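Local coordinates for minor structural protein 5 (Lactococcus phage Tuc2009, PDB 5E7T) that probably serves as an accessory baseplate protein of the phage tail and, through a carbohydrate-binding-like domain, may help the virion attach to its host cell, at residues Tyr53-Lys59 and Glu170-Arg176. Numbering follows the deposited sequence.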
loop_
_atom_site.group_PDB
_atom_site.type_symbol
_atom_site.label_atom_id
_atom_site.label_comp_id
_atom_site.label_asym_id
_atom_site.label_seq_id
_atom_site.Cartn_x
_atom_site.Cartn_y
_atom_site.Cartn_z
ATOM N N TYR B 53 -55.108 0.217 -11.625
ATOM C CA TYR B 53 -55.434 -1.210 -11.732
ATOM C C TYR B 53 -54.588 -1.968 -12.764
ATOM O O TYR B 53 -53.869 -1.364 -13.552
ATOM C CB TYR B 53 -56.954 -1.354 -12.076
ATOM C CG TYR B 53 -57.315 -0.736 -13.418
ATOM C CD1 TYR B 53 -56.979 -1.367 -14.615
ATOM C CD2 TYR B 53 -57.916 0.512 -13.491
ATOM C CE1 TYR B 53 -57.193 -0.749 -15.845
ATOM C CE2 TYR B 53 -58.164 1.124 -14.718
ATOM C CZ TYR B 53 -57.797 0.492 -15.893
ATOM O OH TYR B 53 -58.049 1.076 -17.111
ATOM N N GLY B 54 -54.762 -3.276 -12.792
ATOM C CA GLY B 54 -54.126 -4.155 -13.756
ATOM C C GLY B 54 -55.181 -4.789 -14.639
ATOM O O GLY B 54 -56.239 -5.190 -14.142
ATOM N N GLU B 55 -54.924 -4.859 -15.952
ATOM C CA GLU B 55 -55.838 -5.460 -16.921
ATOM C C GLU B 55 -55.199 -6.723 -17.460
ATOM O O GLU B 55 -53.995 -6.734 -17.713
ATOM C CB GLU B 55 -56.171 -4.476 -18.071
ATOM C CG GLU B 55 -57.451 -4.816 -18.827
ATOM C CD GLU B 55 -57.722 -3.986 -20.064
ATOM O OE1 GLU B 55 -58.717 -3.227 -20.061
ATOM O OE2 GLU B 55 -56.970 -4.129 -21.056
ATOM N N VAL B 56 -55.993 -7.790 -17.608
ATOM C CA VAL B 56 -55.533 -9.089 -18.105
ATOM C C VAL B 56 -56.708 -9.805 -18.747
ATOM O O VAL B 56 -57.839 -9.696 -18.270
ATOM C CB VAL B 56 -54.809 -9.948 -17.016
ATOM C CG1 VAL B 56 -55.784 -10.499 -15.976
ATOM C CG2 VAL B 56 -53.982 -11.070 -17.638
ATOM N N THR B 57 -56.426 -10.528 -19.830
ATOM C CA THR B 57 -57.394 -11.254 -20.641
ATOM C C THR B 57 -57.095 -12.743 -20.574
ATOM O O THR B 57 -56.001 -13.172 -20.914
ATOM C CB THR B 57 -57.335 -10.700 -22.069
ATOM O OG1 THR B 57 -57.448 -9.269 -22.045
ATOM C CG2 THR B 57 -58.354 -11.302 -22.972
ATOM N N MET B 58 -58.061 -13.517 -20.130
ATOM C CA MET B 58 -57.952 -14.957 -20.001
ATOM C C MET B 58 -58.711 -15.588 -21.162
ATOM O O MET B 58 -59.887 -15.273 -21.346
ATOM C CB MET B 58 -58.542 -15.405 -18.669
ATOM C CG MET B 58 -58.118 -14.558 -17.493
ATOM S SD MET B 58 -56.547 -15.099 -16.860
ATOM C CE MET B 58 -57.060 -15.983 -15.487
ATOM N N LYS B 59 -58.028 -16.464 -21.954
ATOM C CA LYS B 59 -58.525 -17.122 -23.178
ATOM C C LYS B 59 -58.100 -18.593 -23.206
ATOM O O LYS B 59 -56.925 -18.912 -23.028
ATOM C CB LYS B 59 -57.907 -16.400 -24.392
ATOM C CG LYS B 59 -58.640 -16.509 -25.712
ATOM C CD LYS B 59 -58.098 -15.425 -26.638
ATOM C CE LYS B 59 -58.613 -15.498 -28.051
ATOM N NZ LYS B 59 -58.005 -16.625 -28.824
ATOM N N GLU B 170 -64.250 -21.824 -27.439
ATOM C CA GLU B 170 -63.285 -21.048 -26.678
ATOM C C GLU B 170 -64.063 -20.046 -25.877
ATOM O O GLU B 170 -65.076 -19.512 -26.349
ATOM C CB GLU B 170 -62.349 -20.303 -27.639
ATOM C CG GLU B 170 -61.260 -19.496 -26.972
ATOM C CD GLU B 170 -60.440 -18.689 -27.950
ATOM O OE1 GLU B 170 -60.969 -17.696 -28.501
ATOM O OE2 GLU B 170 -59.264 -19.059 -28.173
ATOM N N GLY B 171 -63.560 -19.785 -24.684
ATOM C CA GLY B 171 -64.092 -18.776 -23.791
ATOM C C GLY B 171 -62.996 -17.797 -23.465
ATOM O O GLY B 171 -61.823 -18.181 -23.371
ATOM N N SER B 172 -63.374 -16.530 -23.287
ATOM C CA SER B 172 -62.442 -15.454 -22.912
ATOM C C SER B 172 -63.146 -14.319 -22.178
ATOM O O SER B 172 -64.353 -14.142 -22.315
ATOM C CB SER B 172 -61.686 -14.912 -24.126
ATOM O OG SER B 172 -62.591 -14.595 -25.171
ATOM N N PHE B 173 -62.390 -13.573 -21.382
ATOM C CA PHE B 173 -62.876 -12.389 -20.689
ATOM C C PHE B 173 -61.718 -11.439 -20.425
ATOM O O PHE B 173 -60.562 -11.845 -20.511
ATOM C CB PHE B 173 -63.672 -12.711 -19.395
ATOM C CG PHE B 173 -62.936 -13.475 -18.322
ATOM C CD1 PHE B 173 -62.094 -12.818 -17.431
ATOM C CD2 PHE B 173 -63.081 -14.852 -18.204
ATOM C CE1 PHE B 173 -61.396 -13.532 -16.458
ATOM C CE2 PHE B 173 -62.370 -15.568 -17.241
ATOM C CZ PHE B 173 -61.534 -14.904 -16.378
ATOM N N THR B 174 -62.030 -10.179 -20.123
ATOM C CA THR B 174 -61.035 -9.178 -19.770
ATOM C C THR B 174 -61.458 -8.672 -18.430
ATOM O O THR B 174 -62.635 -8.374 -18.234
ATOM C CB THR B 174 -60.917 -8.119 -20.836
ATOM O OG1 THR B 174 -60.763 -8.770 -22.108
ATOM C CG2 THR B 174 -59.766 -7.209 -20.582
ATOM N N ILE B 175 -60.527 -8.686 -17.480
ATOM C CA ILE B 175 -60.751 -8.327 -16.085
ATOM C C ILE B 175 -59.772 -7.273 -15.637
ATOM O O ILE B 175 -58.602 -7.300 -16.023
ATOM C CB ILE B 175 -60.706 -9.596 -15.175
ATOM C CG1 ILE B 175 -61.187 -9.296 -13.729
ATOM C CG2 ILE B 175 -59.337 -10.298 -15.201
ATOM C CD1 ILE B 175 -61.204 -10.493 -12.761
ATOM N N ARG B 176 -60.255 -6.346 -14.819
ATOM C CA ARG B 176 -59.454 -5.300 -14.223
ATOM C C ARG B 176 -59.392 -5.595 -12.743
ATOM O O ARG B 176 -60.416 -5.934 -12.153
ATOM C CB ARG B 176 -60.051 -3.939 -14.511
ATOM C CG ARG B 176 -59.814 -3.549 -15.948
ATOM C CD ARG B 176 -60.464 -2.244 -16.269
ATOM N NE ARG B 176 -60.116 -1.797 -17.611
ATOM C CZ ARG B 176 -60.516 -0.642 -18.128
ATOM N NH1 ARG B 176 -61.261 0.191 -17.411
ATOM N NH2 ARG B 176 -60.169 -0.306 -19.362
#
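Arg176 lays its extended chain over one face of the Tyr53 ring, with CD 3.9 Å from the ring centroid in a CH-pi contact. Beyond it the guanidinium, tilted 18° from the ring plane, has Tyr53 OH over the centre of one face; that hydroxyl is hydrogen-bonded to Glu50. At the guanidinium edge and in its plane sits Glu55 OE1, 3.2 Å from Arg176 NE, in a salt bridge that uses the anti side of the carboxylate; a weak bond from Arg176 NH2 reaches the same oxygen. Arginine suits this place because its methylenes cover a ring while its end pairs with a carboxylate. On the other side of the sheet, Met58 CB stands over a face of the Phe173 ring. With Phe173 CG between backbone N and carbonyl carbon (chi1 60°), the ring leans toward Met58, whose flexible thioether chain can bend to fit the flat ring; Met58 CG lies 3.6 Å from Phe173 CE1. Beside this pair, Val56 CG1 touches Ile175 CG2, beta-branched residues that favour extended backbone and fill the buried side. Backbone bonds join Val56 to Ile175 and Met58 to Phe173 in both directions. At the far end, the long Lys59 chain reaches across on the more exposed side, its NZ forming a salt bridge to Glu170 OE2 at 2.8 Å. Strands 53-60 and 171-184 thus run as antiparallel neighbours in a five-stranded sheet, flanked by strands 48-50 and 85-98. Their apolar side faces strand 157-166 of the second sheet, where Met58 and Phe173 both meet Val163, as expected of a beta-sandwich core.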